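Local coordinates for protein receptor-type adenylate cyclase GRESAG 4.3 (Trypanosoma brucei, PDB 1FX4) that catalyses, through its class III catalytic domain and with magnesium as cofactor, the conversion of ATP to 3',5'-cyclic AMP and diphosphate, at residues V95-S98 with Y99-F102; A118-P122 with E123-R127; A39-H42 with R43-S47; L81-C84 with F85-D89; G188-R191 with N192-D195. One frame throughout, in Å; residues are numbered along the deposited sequence.

Interaction 1. Residues V95-S98 with Y99-F102. Unlike the reference sequence in segment 95-98: Val95 (reference Leu).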
loop_
_atom_site.group_PDB
_atom_site.type_symbol
_atom_site.label_atom_id
_atom_site.label_comp_id
_atom_site.label_asym_id
_atom_site.label_seq_id
_atom_site.Cartn_x
_atom_site.Cartn_y
_atom_site.Cartn_z
ATOM N N VAL A 95 0.627 -21.278 9.963
ATOM C CA VAL A 95 -0.046 -19.974 10.035
ATOM C C VAL A 95 -0.965 -19.933 11.265
ATOM O O VAL A 95 -1.009 -18.944 11.985
ATOM C CB VAL A 95 -0.862 -19.744 8.758
ATOM C CG1 VAL A 95 -1.591 -18.400 8.747
ATOM C CG2 VAL A 95 -0.010 -19.765 7.488
ATOM N N ASP A 96 -1.687 -21.018 11.493
ATOM C CA ASP A 96 -2.582 -21.083 12.630
ATOM C C ASP A 96 -1.804 -21.089 13.936
ATOM O O ASP A 96 -2.186 -20.422 14.883
ATOM C CB ASP A 96 -3.509 -22.291 12.501
ATOM C CG ASP A 96 -4.534 -22.095 11.395
ATOM O OD1 ASP A 96 -5.608 -21.513 11.674
ATOM O OD2 ASP A 96 -4.237 -22.453 10.239
ATOM N N GLU A 97 -0.680 -21.794 13.958
ATOM C CA GLU A 97 0.146 -21.836 15.157
ATOM C C GLU A 97 0.615 -20.421 15.469
ATOM O O GLU A 97 0.566 -19.986 16.628
ATOM C CB GLU A 97 1.343 -22.749 14.947
ATOM C CG GLU A 97 0.961 -24.169 14.671
ATOM C CD GLU A 97 2.159 -25.081 14.716
ATOM O OE1 GLU A 97 2.813 -25.135 15.789
ATOM O OE2 GLU A 97 2.451 -25.730 13.683
ATOM N N SER A 98 1.043 -19.695 14.431
ATOM C CA SER A 98 1.493 -18.326 14.621
ATOM C C SER A 98 0.357 -17.445 15.129
ATOM O O SER A 98 0.541 -16.692 16.073
ATOM C CB SER A 98 2.084 -17.753 13.339
ATOM O OG SER A 98 3.351 -18.322 13.074
ATOM N N TYR A 99 -0.833 -17.556 14.531
ATOM C CA TYR A 99 -1.956 -16.740 14.999
ATOM C C TYR A 99 -2.228 -16.995 16.477
ATOM O O TYR A 99 -2.480 -16.057 17.231
ATOM C CB TYR A 99 -3.233 -17.010 14.198
ATOM C CG TYR A 99 -3.310 -16.246 12.907
ATOM C CD1 TYR A 99 -3.408 -16.914 11.693
ATOM C CD2 TYR A 99 -3.297 -14.850 12.902
ATOM C CE1 TYR A 99 -3.495 -16.221 10.489
ATOM C CE2 TYR A 99 -3.384 -14.135 11.692
ATOM C CZ TYR A 99 -3.483 -14.837 10.495
ATOM O OH TYR A 99 -3.560 -14.157 9.306
ATOM N N ARG A 100 -2.167 -18.259 16.892
ATOM C CA ARG A 100 -2.414 -18.573 18.293
ATOM C C ARG A 100 -1.314 -17.971 19.182
ATOM O O ARG A 100 -1.614 -17.372 20.210
ATOM C CB ARG A 100 -2.585 -20.077 18.494
ATOM C CG ARG A 100 -3.926 -20.580 17.935
ATOM C CD ARG A 100 -4.220 -22.007 18.346
ATOM N NE ARG A 100 -3.143 -22.914 17.972
ATOM C CZ ARG A 100 -3.087 -23.576 16.821
ATOM N NH1 ARG A 100 -4.051 -23.440 15.914
ATOM N NH2 ARG A 100 -2.067 -24.381 16.576
ATOM N N GLU A 101 -0.064 -18.034 18.720
ATOM C CA GLU A 101 1.063 -17.451 19.460
ATOM C C GLU A 101 0.875 -15.937 19.622
ATOM O O GLU A 101 1.111 -15.391 20.696
ATOM C CB GLU A 101 2.378 -17.675 18.715
ATOM C CG GLU A 101 2.945 -19.069 18.756
ATOM C CD GLU A 101 4.216 -19.169 17.928
ATOM O OE1 GLU A 101 4.383 -20.179 17.199
ATOM O OE2 GLU A 101 5.033 -18.218 17.984
ATOM N N PHE A 102 0.479 -15.260 18.546
ATOM C CA PHE A 102 0.276 -13.809 18.588
ATOM C C PHE A 102 -0.749 -13.426 19.651
ATOM O O PHE A 102 -0.578 -12.432 20.357
ATOM C CB PHE A 102 -0.162 -13.259 17.217
ATOM C CG PHE A 102 0.820 -13.525 16.100
ATOM C CD1 PHE A 102 0.384 -13.546 14.775
ATOM C CD2 PHE A 102 2.163 -13.773 16.361
ATOM C CE1 PHE A 102 1.265 -13.814 13.733
ATOM C CE2 PHE A 102 3.058 -14.044 15.324
ATOM C CZ PHE A 102 2.611 -14.066 14.010
HETATM O O HOH W 1 5.196 -17.567 14.966
#
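Val95 CG1 lies 3.4 Å from Tyr99 CE1, and the two side chains run alongside each other, pointing the same way. The methyl reaches the ring because it stands anti to the backbone N of Val95 (chi1 -180°), which turns it to the tyrosine side. Beyond this contact the phenol is held by its hydroxyl, which is hydrogen-bonded to Glu21 O and Arg133 N, two backbone groups outside the segments. Ser98 OG is hydrogen-bonded to His30 NE2, and a water 2.7 Å from Ser98 OG donates over 3.1 Å to Glu101 OE2, so one water joins two successive turns. All this sits on helix 94-109 of the cyclase catalytic domain, where regular i to i+4 backbone bonds, such as Tyr99 N to Val95 O, set side chains four apart on the same side. Phe102 uses that spacing differently, laying its ring over Ser98 O, which stands 3.1 Å above the ring plane toward the rim, while Ser98 CB meets Phe102 CZ at 3.8 Å. On another side of the helix Arg100, bent at chi3 (-55°), folds its guanidinium back so that one face covers Asp96 O and Glu97 CA. Its plane is 8° from that of the Glu97 carboxylate, yet Glu97 OE1 and Arg100 NH2 remain 5.0 Å apart, so any attraction between them acts without direct contact.

Interaction 2. Residues A118-P122 with E123-R127. Unlike the reference sequence in segment 118-122: Ser119 (reference His), Leu120 (reference Met).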
loop_
_atom_site.group_PDB
_atom_site.type_symbol
_atom_site.label_atom_id
_atom_site.label_comp_id
_atom_site.label_asym_id
_atom_site.label_seq_id
_atom_site.Cartn_x
_atom_site.Cartn_y
_atom_site.Cartn_z
ATOM N N ALA A 118 -6.964 -18.992 20.725
ATOM C CA ALA A 118 -5.920 -19.825 21.329
ATOM C C ALA A 118 -6.421 -20.660 22.513
ATOM O O ALA A 118 -5.743 -21.585 22.945
ATOM C CB ALA A 118 -4.724 -18.968 21.752
ATOM N N SER A 119 -7.601 -20.337 23.036
ATOM C CA SER A 119 -8.175 -21.093 24.152
ATOM C C SER A 119 -9.202 -22.129 23.703
ATOM O O SER A 119 -9.814 -22.807 24.537
ATOM C CB SER A 119 -8.791 -20.163 25.200
ATOM O OG SER A 119 -7.778 -19.464 25.911
ATOM N N LEU A 120 -9.384 -22.257 22.391
ATOM C CA LEU A 120 -10.308 -23.245 21.843
ATOM C C LEU A 120 -9.643 -24.623 21.852
ATOM O O LEU A 120 -8.419 -24.718 21.736
ATOM C CB LEU A 120 -10.682 -22.876 20.401
ATOM C CG LEU A 120 -11.401 -21.533 20.190
ATOM C CD1 LEU A 120 -11.529 -21.242 18.681
ATOM C CD2 LEU A 120 -12.767 -21.564 20.839
ATOM N N ASP A 121 -10.427 -25.688 22.020
ATOM C CA ASP A 121 -9.852 -27.034 21.971
ATOM C C ASP A 121 -9.433 -27.233 20.519
ATOM O O ASP A 121 -10.046 -26.666 19.611
ATOM C CB ASP A 121 -10.860 -28.123 22.390
ATOM C CG ASP A 121 -11.014 -28.238 23.901
ATOM O OD1 ASP A 121 -11.922 -28.952 24.357
ATOM O OD2 ASP A 121 -10.227 -27.623 24.646
ATOM N N PRO A 122 -8.379 -28.034 20.282
ATOM C CA PRO A 122 -7.853 -28.313 18.942
ATOM C C PRO A 122 -8.884 -28.590 17.846
ATOM O O PRO A 122 -8.867 -27.938 16.796
ATOM C CB PRO A 122 -6.946 -29.521 19.185
ATOM C CG PRO A 122 -6.418 -29.248 20.546
ATOM C CD PRO A 122 -7.652 -28.820 21.296
ATOM N N GLU A 123 -9.774 -29.550 18.086
ATOM C CA GLU A 123 -10.800 -29.925 17.114
ATOM C C GLU A 123 -11.814 -28.790 16.873
ATOM O O GLU A 123 -12.342 -28.627 15.772
ATOM C CB GLU A 123 -11.547 -31.181 17.590
ATOM C CG GLU A 123 -10.668 -32.422 17.868
ATOM C CD GLU A 123 -9.830 -32.340 19.163
ATOM O OE1 GLU A 123 -10.119 -31.499 20.060
ATOM O OE2 GLU A 123 -8.877 -33.150 19.284
ATOM N N VAL A 124 -12.104 -28.040 17.927
ATOM C CA VAL A 124 -13.049 -26.931 17.862
ATOM C C VAL A 124 -12.443 -25.789 17.062
ATOM O O VAL A 124 -13.118 -25.144 16.248
ATOM C CB VAL A 124 -13.411 -26.463 19.283
ATOM C CG1 VAL A 124 -14.256 -25.198 19.241
ATOM C CG2 VAL A 124 -14.161 -27.585 20.009
ATOM N N TYR A 125 -11.155 -25.554 17.296
ATOM C CA TYR A 125 -10.431 -24.503 16.599
ATOM C C TYR A 125 -10.450 -24.740 15.091
ATOM O O TYR A 125 -10.759 -23.834 14.326
ATOM C CB TYR A 125 -8.975 -24.440 17.096
ATOM C CG TYR A 125 -8.109 -23.459 16.339
ATOM C CD1 TYR A 125 -7.832 -22.203 16.861
ATOM C CD2 TYR A 125 -7.601 -23.778 15.075
ATOM C CE1 TYR A 125 -7.074 -21.272 16.133
ATOM C CE2 TYR A 125 -6.846 -22.865 14.354
ATOM C CZ TYR A 125 -6.594 -21.614 14.888
ATOM O OH TYR A 125 -5.894 -20.699 14.146
ATOM N N SER A 126 -10.148 -25.961 14.659
ATOM C CA SER A 126 -10.081 -26.230 13.225
ATOM C C SER A 126 -11.421 -26.201 12.491
ATOM O O SER A 126 -11.456 -26.150 11.270
ATOM C CB SER A 126 -9.309 -27.526 12.929
ATOM O OG SER A 126 -10.001 -28.660 13.404
ATOM N N ARG A 127 -12.519 -26.205 13.230
ATOM C CA ARG A 127 -13.826 -26.154 12.611
ATOM C C ARG A 127 -14.149 -24.674 12.335
ATOM O O ARG A 127 -14.956 -24.368 11.443
ATOM C CB ARG A 127 -14.872 -26.777 13.563
ATOM C CG ARG A 127 -16.131 -27.271 12.869
ATOM C CD ARG A 127 -15.859 -28.329 11.796
ATOM N NE ARG A 127 -17.099 -28.751 11.151
ATOM C CZ ARG A 127 -17.363 -28.634 9.849
ATOM N NH1 ARG A 127 -16.469 -28.100 9.022
ATOM N NH2 ARG A 127 -18.536 -29.052 9.369
#
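Leu120 and Asp121 keep an extended backbone before Pro122 turns into helical values, and the first helical turn is closed by Tyr125 N bonding to Asp121 O at 2.8 Å and by Ser126 N bonding to Pro122 O at 3.2 Å. Asp121 thus occupies the N-cap position, but its carboxylate makes no capping bond; its carbonyl oxygen accepts the first i to i+4 bond. Proline suits this first turn, since its nitrogen has no hydrogen to offer. Leu120 folds over the start of the helix: its CB meets Tyr125 CB at 4.0 Å, while Leu120 CD2 touches Val124 CG1 at 4.2 Å. Tyr125 takes part through CB and CA, the latter 4.0 Å from Leu120 CD1; with CG anti to the backbone N (chi1 175°) the phenol is carried away from residues 118-122. On the outer side Glu123 bends at chi2 (74°) and runs beside the proline ring, leaving Glu123 OE1 3.8 Å from both Pro122 CB and Pro122 CD. These are van der Waals contacts of a carboxylate with aliphatic carbons. Ser126 OG adds a weak bond back to Glu123 O. The contact is on the surface, where the loop after helix 94-109 enters helix 122-128: Tyr125 OH reaches Asp96 and Arg133, its ring receives Arg100 in a cation-pi contact, and Leu120 and Tyr125 both touch Trp129, while Ala118 rests on helix 94-109.

Interaction 3. Residues A39-H42 with R43-S47; sequences ATHH and RLIRS
Ile45 CD1 sits over one face of the His41 imidazole, 3.6 Å from the ring centroid and 23° off its normal, a CH-pi contact displaced toward His41 NE2. His42 presents its ring edge to Arg46: His42 CD2 is 3.6 Å from Arg46 NH1, the ring and guanidinium planes being 85° apart. The two imidazoles are joined by a hydrogen bond of 2.9 Å between His41 ND1 and His42 ND1, in the plane of the His41 ring. Arg43, bent at chi3 (-42°), folds back over Thr40 CA and gives a weak bond from Arg43 NH2 to Thr40 OG1 (3.2 Å), a hydroxyl also hydrogen-bonded to Asp36 O.

Around them, Phe64 meets His42 edge-to-face and Glu56 forms a salt bridge with Arg46. Helix 34-51 thereby packs against strands 55-60 and 63-68 of the catalytic domain, with the His41 side chain about 4 Å from that of the magnesium ligand Asp62. Either ring could be the donor in the ND1 pair, so the protonation of the two imidazoles is probably linked.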
loop_
_atom_site.group_PDB
_atom_site.type_symbol
_atom_site.label_atom_id
_atom_site.label_comp_id
_atom_site.label_asym_id
_atom_site.label_seq_id
_atom_site.Cartn_x
_atom_site.Cartn_y
_atom_site.Cartn_z
ATOM N N ALA A 39 -0.331 -15.601 -2.475
ATOM C CA ALA A 39 -0.685 -15.770 -3.879
ATOM C C ALA A 39 -2.035 -16.492 -3.936
ATOM O O ALA A 39 -2.883 -16.157 -4.752
ATOM C CB ALA A 39 0.388 -16.581 -4.608
ATOM N N THR A 40 -2.230 -17.462 -3.045
ATOM C CA THR A 40 -3.486 -18.215 -2.983
ATOM C C THR A 40 -4.600 -17.248 -2.569
ATOM O O THR A 40 -5.679 -17.226 -3.163
ATOM C CB THR A 40 -3.367 -19.384 -1.978
ATOM O OG1 THR A 40 -2.362 -20.296 -2.447
ATOM C CG2 THR A 40 -4.682 -20.125 -1.826
ATOM N N HIS A 41 -4.300 -16.423 -1.566
ATOM C CA HIS A 41 -5.227 -15.417 -1.054
ATOM C C HIS A 41 -5.707 -14.540 -2.212
ATOM O O HIS A 41 -6.922 -14.347 -2.381
ATOM C CB HIS A 41 -4.493 -14.601 0.038
ATOM C CG HIS A 41 -5.078 -13.251 0.323
ATOM N ND1 HIS A 41 -4.778 -12.137 -0.429
ATOM C CD2 HIS A 41 -5.823 -12.809 1.366
ATOM C CE1 HIS A 41 -5.312 -11.068 0.137
ATOM N NE2 HIS A 41 -5.950 -11.449 1.229
ATOM N N HIS A 42 -4.772 -14.054 -3.034
ATOM C CA HIS A 42 -5.159 -13.203 -4.173
ATOM C C HIS A 42 -6.034 -13.945 -5.183
ATOM O O HIS A 42 -6.989 -13.389 -5.724
ATOM C CB HIS A 42 -3.942 -12.643 -4.895
ATOM C CG HIS A 42 -3.317 -11.475 -4.198
ATOM N ND1 HIS A 42 -3.330 -11.338 -2.828
ATOM C CD2 HIS A 42 -2.690 -10.376 -4.680
ATOM C CE1 HIS A 42 -2.738 -10.205 -2.494
ATOM N NE2 HIS A 42 -2.340 -9.600 -3.600
ATOM N N ARG A 43 -5.685 -15.195 -5.458
ATOM C CA ARG A 43 -6.472 -15.978 -6.414
ATOM C C ARG A 43 -7.889 -16.212 -5.904
ATOM O O ARG A 43 -8.846 -16.100 -6.661
ATOM C CB ARG A 43 -5.809 -17.326 -6.709
ATOM C CG ARG A 43 -4.742 -17.289 -7.755
ATOM C CD ARG A 43 -4.447 -18.702 -8.272
ATOM N NE ARG A 43 -4.394 -19.686 -7.192
ATOM C CZ ARG A 43 -3.340 -19.900 -6.405
ATOM N NH1 ARG A 43 -2.220 -19.208 -6.571
ATOM N NH2 ARG A 43 -3.427 -20.793 -5.427
ATOM N N LEU A 44 -8.027 -16.553 -4.623
ATOM C CA LEU A 44 -9.346 -16.800 -4.044
ATOM C C LEU A 44 -10.189 -15.544 -4.106
ATOM O O LEU A 44 -11.345 -15.578 -4.547
ATOM C CB LEU A 44 -9.252 -17.260 -2.587
ATOM C CG LEU A 44 -8.532 -18.575 -2.293
ATOM C CD1 LEU A 44 -8.518 -18.794 -0.785
ATOM C CD2 LEU A 44 -9.256 -19.730 -2.998
ATOM N N ILE A 45 -9.615 -14.427 -3.664
ATOM C CA ILE A 45 -10.363 -13.182 -3.684
ATOM C C ILE A 45 -10.758 -12.735 -5.089
ATOM O O ILE A 45 -11.872 -12.290 -5.301
ATOM C CB ILE A 45 -9.633 -12.064 -2.906
ATOM C CG1 ILE A 45 -9.589 -12.461 -1.425
ATOM C CG2 ILE A 45 -10.333 -10.733 -3.120
ATOM C CD1 ILE A 45 -8.743 -11.510 -0.540
ATOM N N ARG A 46 -9.853 -12.871 -6.048
ATOM C CA ARG A 46 -10.166 -12.481 -7.420
ATOM C C ARG A 46 -11.260 -13.356 -8.046
ATOM O O ARG A 46 -12.049 -12.869 -8.851
ATOM C CB ARG A 46 -8.904 -12.445 -8.275
ATOM C CG ARG A 46 -8.044 -11.248 -7.911
ATOM C CD ARG A 46 -6.707 -11.215 -8.610
ATOM N NE ARG A 46 -6.102 -9.906 -8.392
ATOM C CZ ARG A 46 -4.822 -9.682 -8.112
ATOM N NH1 ARG A 46 -3.962 -10.686 -8.015
ATOM N NH2 ARG A 46 -4.408 -8.433 -7.931
ATOM N N SER A 47 -11.337 -14.622 -7.636
ATOM C CA SER A 47 -12.388 -15.518 -8.130
ATOM C C SER A 47 -13.731 -15.030 -7.603
ATOM O O SER A 47 -14.744 -15.113 -8.293
ATOM C CB SER A 47 -12.168 -16.959 -7.647
ATOM O OG SER A 47 -10.934 -17.473 -8.120
#

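Interaction 4. Residues L81-C84 with F85-D89. Unlike the reference sequence in segment 81-84: Cys84 (reference Arg).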
loop_
_atom_site.group_PDB
_atom_site.type_symbol
_atom_site.label_atom_id
_atom_site.label_comp_id
_atom_site.label_asym_id
_atom_site.label_seq_id
_atom_site.Cartn_x
_atom_site.Cartn_y
_atom_site.Cartn_z
ATOM N N LEU A 81 -15.890 -15.133 1.188
ATOM C CA LEU A 81 -14.456 -14.994 1.398
ATOM C C LEU A 81 -14.078 -15.745 2.679
ATOM O O LEU A 81 -13.212 -16.602 2.652
ATOM C CB LEU A 81 -14.066 -13.513 1.484
ATOM C CG LEU A 81 -12.566 -13.180 1.549
ATOM C CD1 LEU A 81 -12.382 -11.708 1.211
ATOM C CD2 LEU A 81 -11.972 -13.478 2.914
ATOM N N GLN A 82 -14.736 -15.438 3.796
ATOM C CA GLN A 82 -14.413 -16.103 5.057
ATOM C C GLN A 82 -14.559 -17.630 4.977
ATOM O O GLN A 82 -13.678 -18.379 5.456
ATOM C CB GLN A 82 -15.268 -15.551 6.188
ATOM C CG GLN A 82 -15.061 -14.053 6.424
ATOM C CD GLN A 82 -13.650 -13.745 6.876
ATOM O OE1 GLN A 82 -12.929 -14.635 7.325
ATOM N NE2 GLN A 82 -13.249 -12.477 6.766
ATOM N N LEU A 83 -15.640 -18.082 4.336
ATOM C CA LEU A 83 -15.880 -19.510 4.193
ATOM C C LEU A 83 -14.854 -20.207 3.297
ATOM O O LEU A 83 -14.384 -21.295 3.622
ATOM C CB LEU A 83 -17.301 -19.753 3.681
ATOM C CG LEU A 83 -18.383 -19.401 4.709
ATOM C CD1 LEU A 83 -19.741 -19.298 4.049
ATOM C CD2 LEU A 83 -18.387 -20.448 5.841
ATOM N N CYS A 84 -14.501 -19.576 2.180
ATOM C CA CYS A 84 -13.533 -20.140 1.247
ATOM C C CYS A 84 -12.173 -20.281 1.915
ATOM O O CYS A 84 -11.544 -21.327 1.848
ATOM C CB CYS A 84 -13.408 -19.261 -0.006
ATOM S SG CYS A 84 -14.856 -19.401 -1.150
ATOM N N PHE A 85 -11.736 -19.228 2.592
ATOM C CA PHE A 85 -10.444 -19.259 3.283
ATOM C C PHE A 85 -10.431 -20.312 4.390
ATOM O O PHE A 85 -9.418 -20.974 4.621
ATOM C CB PHE A 85 -10.130 -17.876 3.859
ATOM C CG PHE A 85 -9.479 -16.947 2.876
ATOM C CD1 PHE A 85 -10.158 -16.505 1.746
ATOM C CD2 PHE A 85 -8.178 -16.505 3.085
ATOM C CE1 PHE A 85 -9.544 -15.647 0.828
ATOM C CE2 PHE A 85 -7.557 -15.645 2.167
ATOM C CZ PHE A 85 -8.246 -15.213 1.046
ATOM N N LEU A 86 -11.565 -20.492 5.062
ATOM C CA LEU A 86 -11.663 -21.484 6.133
ATOM C C LEU A 86 -11.594 -22.909 5.581
ATOM O O LEU A 86 -10.933 -23.775 6.150
ATOM C CB LEU A 86 -12.984 -21.326 6.906
ATOM C CG LEU A 86 -13.378 -22.471 7.855
ATOM C CD1 LEU A 86 -12.329 -22.640 8.963
ATOM C CD2 LEU A 86 -14.739 -22.207 8.445
ATOM N N ARG A 87 -12.267 -23.132 4.457
ATOM C CA ARG A 87 -12.323 -24.462 3.857
ATOM C C ARG A 87 -11.105 -24.894 3.056
ATOM O O ARG A 87 -10.848 -26.090 2.928
ATOM C CB ARG A 87 -13.612 -24.608 3.037
ATOM C CG ARG A 87 -14.861 -24.534 3.911
ATOM C CD ARG A 87 -16.162 -24.472 3.104
ATOM N NE ARG A 87 -17.324 -24.343 3.990
ATOM C CZ ARG A 87 -18.484 -23.773 3.657
ATOM N NH1 ARG A 87 -18.666 -23.266 2.438
ATOM N NH2 ARG A 87 -19.461 -23.687 4.556
ATOM N N LEU A 88 -10.319 -23.937 2.563
ATOM C CA LEU A 88 -9.136 -24.269 1.782
ATOM C C LEU A 88 -8.061 -25.019 2.568
ATOM O O LEU A 88 -7.851 -24.740 3.745
ATOM C CB LEU A 88 -8.504 -22.997 1.222
ATOM C CG LEU A 88 -7.409 -23.331 0.208
ATOM C CD1 LEU A 88 -7.846 -22.876 -1.175
ATOM C CD2 LEU A 88 -6.088 -22.692 0.602
ATOM N N ASP A 89 -7.407 -25.988 1.926
ATOM C CA ASP A 89 -6.312 -26.702 2.564
ATOM C C ASP A 89 -5.081 -25.870 2.232
ATOM O O ASP A 89 -4.627 -25.857 1.086
ATOM C CB ASP A 89 -6.147 -28.124 2.013
ATOM C CG ASP A 89 -4.876 -28.819 2.525
ATOM O OD1 ASP A 89 -4.205 -28.303 3.458
ATOM O OD2 ASP A 89 -4.545 -29.902 1.994
#
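The shortest backbone bond here runs from Arg87 N to Leu83 O, 2.9 Å long with an angle of 152° at the hydrogen, in the last turns of helix 71-87 of the cyclase catalytic domain. The same spacing sets Leu83 and Arg87 side by side. Arg87, extended from CG to NE, brings one guanidinium face over the leucine, with Leu83 CD2 3.6 Å above its plane and toward the rim. This is apolar cover for a charged group at the surface. The buried side carries Leu81 and Phe85, whose side chains meet obliquely; a Leu81 chi1 of -173° puts CG beside the ring, and its CD2 branch makes an off-centre CH-pi contact. Helix 34-51 packs beyond them, through Leu44 and Ile45, and strand 134-141 through Val134. Leu88 is the first residue to leave helical angles (psi 142°); its N bonds to Cys84 O at 3.0 Å. In the buried pair the nearest side-chain atoms are Leu81 CD2 and Phe85 CD1, 3.7 Å apart.

Interaction 5. Residues G188-R191 with N192-D195; sequences GEDR and NQLD
With CG anti to the carbonyl carbon (chi1 -63°), Asn192 folds its amide back along the helix until its ND2 lies 2.9 Å from Gly188 O. The angle is too poor for a hydrogen bond there; Gly188 O is bonded instead by the backbone N of Asn192, at 3.2 Å. This is the C-terminal end of the short helix 188-192, where the bonding pattern tightens as the chain leaves for strand 196-202 of the cyclase catalytic domain. Gln193 N makes its better bond to Asp190 O (3.1 Å) and a weak one to Glu189 O, so i to i+3 bonding takes over from i to i+4. Leu194 N likewise bonds to Arg191 O at 3.2 Å. In the bonds to Asp190 O and Arg191 O the donor stands 65° out of the carbonyl plane, off the lone pairs, consistent with a tighter, 3-10-like last turn. Leu194 then becomes extended and points its side chain back toward segment 188-191, Leu194 CG lying 3.4 Å from Asp190 O; outside the segments it rests on Phe72 and Val75 of helix 71-87. Arg191, bent at chi3, lays one guanidinium face over Gly188 CA and touches Tyr183 and Met184 of helix 180-185. Asp190 and Gln193 run side by side with carboxylate and amide planes 19° apart, and Asp190 OD1 is 3.8 Å from Gln193 NE2.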
loop_
_atom_site.group_PDB
_atom_site.type_symbol
_atom_site.label_atom_id
_atom_site.label_comp_id
_atom_site.label_asym_id
_atom_site.label_seq_id
_atom_site.Cartn_x
_atom_site.Cartn_y
_atom_site.Cartn_z
ATOM N N GLY A 188 -34.802 -5.396 3.030
ATOM C CA GLY A 188 -35.193 -6.096 4.244
ATOM C C GLY A 188 -35.085 -7.598 4.091
ATOM O O GLY A 188 -34.680 -8.302 5.011
ATOM N N GLU A 189 -35.428 -8.076 2.902
ATOM C CA GLU A 189 -35.384 -9.490 2.554
ATOM C C GLU A 189 -33.934 -9.992 2.582
ATOM O O GLU A 189 -33.651 -11.074 3.104
ATOM C CB GLU A 189 -35.975 -9.652 1.158
ATOM C CG GLU A 189 -36.205 -11.057 0.662
ATOM C CD GLU A 189 -36.924 -11.047 -0.683
ATOM O OE1 GLU A 189 -36.425 -11.681 -1.642
ATOM O OE2 GLU A 189 -37.981 -10.376 -0.787
ATOM N N ASP A 190 -33.024 -9.191 2.028
ATOM C CA ASP A 190 -31.608 -9.542 2.000
ATOM C C ASP A 190 -31.038 -9.642 3.413
ATOM O O ASP A 190 -30.290 -10.571 3.720
ATOM C CB ASP A 190 -30.815 -8.521 1.177
ATOM C CG ASP A 190 -31.097 -8.624 -0.325
ATOM O OD1 ASP A 190 -31.638 -9.664 -0.777
ATOM O OD2 ASP A 190 -30.772 -7.656 -1.055
ATOM N N ARG A 191 -31.429 -8.713 4.282
ATOM C CA ARG A 191 -30.951 -8.711 5.662
ATOM C C ARG A 191 -31.382 -9.959 6.428
ATOM O O ARG A 191 -30.638 -10.476 7.264
ATOM C CB ARG A 191 -31.432 -7.463 6.397
ATOM C CG ARG A 191 -30.716 -6.197 5.982
ATOM C CD ARG A 191 -30.984 -5.072 6.971
ATOM N NE ARG A 191 -32.399 -4.720 7.016
ATOM C CZ ARG A 191 -32.985 -3.857 6.194
ATOM N NH1 ARG A 191 -32.282 -3.239 5.256
ATOM N NH2 ARG A 191 -34.281 -3.633 6.294
ATOM N N ASN A 192 -32.574 -10.459 6.117
ATOM C CA ASN A 192 -33.099 -11.643 6.785
ATOM C C ASN A 192 -32.428 -12.936 6.328
ATOM O O ASN A 192 -32.554 -13.963 6.984
ATOM C CB ASN A 192 -34.615 -11.716 6.615
ATOM C CG ASN A 192 -35.325 -10.538 7.261
ATOM O OD1 ASN A 192 -34.930 -10.068 8.341
ATOM N ND2 ASN A 192 -36.369 -10.039 6.597
ATOM N N GLN A 193 -31.714 -12.883 5.206
ATOM C CA GLN A 193 -31.005 -14.057 4.701
ATOM C C GLN A 193 -29.624 -14.153 5.340
ATOM O O GLN A 193 -28.917 -15.135 5.156
ATOM C CB GLN A 193 -30.844 -13.987 3.182
ATOM C CG GLN A 193 -32.137 -14.183 2.404
ATOM C CD GLN A 193 -31.926 -14.164 0.904
ATOM O OE1 GLN A 193 -32.473 -14.994 0.177
ATOM N NE2 GLN A 193 -31.134 -13.207 0.427
ATOM N N LEU A 194 -29.261 -13.130 6.105
ATOM C CA LEU A 194 -27.955 -13.063 6.760
ATOM C C LEU A 194 -27.987 -13.289 8.260
ATOM O O LEU A 194 -28.991 -13.025 8.923
ATOM C CB LEU A 194 -27.335 -11.690 6.521
ATOM C CG LEU A 194 -27.210 -11.208 5.078
ATOM C CD1 LEU A 194 -26.861 -9.726 5.092
ATOM C CD2 LEU A 194 -26.163 -12.020 4.339
ATOM N N ASP A 195 -26.867 -13.774 8.784
ATOM C CA ASP A 195 -26.709 -13.997 10.210
ATOM C C ASP A 195 -25.822 -12.825 10.625
ATOM O O ASP A 195 -24.656 -12.760 10.242
ATOM C CB ASP A 195 -26.000 -15.326 10.464
ATOM C CG ASP A 195 -25.940 -15.689 11.946
ATOM O OD1 ASP A 195 -25.963 -14.780 12.812
ATOM O OD2 ASP A 195 -25.854 -16.903 12.240
#

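In the fold
From the N terminus, interaction 3 comes first, on helix 34-51, followed by interaction 4 on helix 71-87, interaction 1 on helix 94-109, interaction 2 at the start of helix 122-128 and interaction 5 beyond helix 180-185. All are local and follow in series: none closes a long loop, nests or crosses. Interactions 3 and 4 touch, His41 CD2 lying 3.4 Å from Phe85 CE2, which joins their helices. Interactions 1 and 2 also touch, with Arg100 O packed 3.8 Å from Ala118 CB. Leu86 CD2 against Arg127 O, 3.7 Å, links interactions 4 and 2. Interaction 5 stands apart, its nearest atoms about 10 Å from interaction 4.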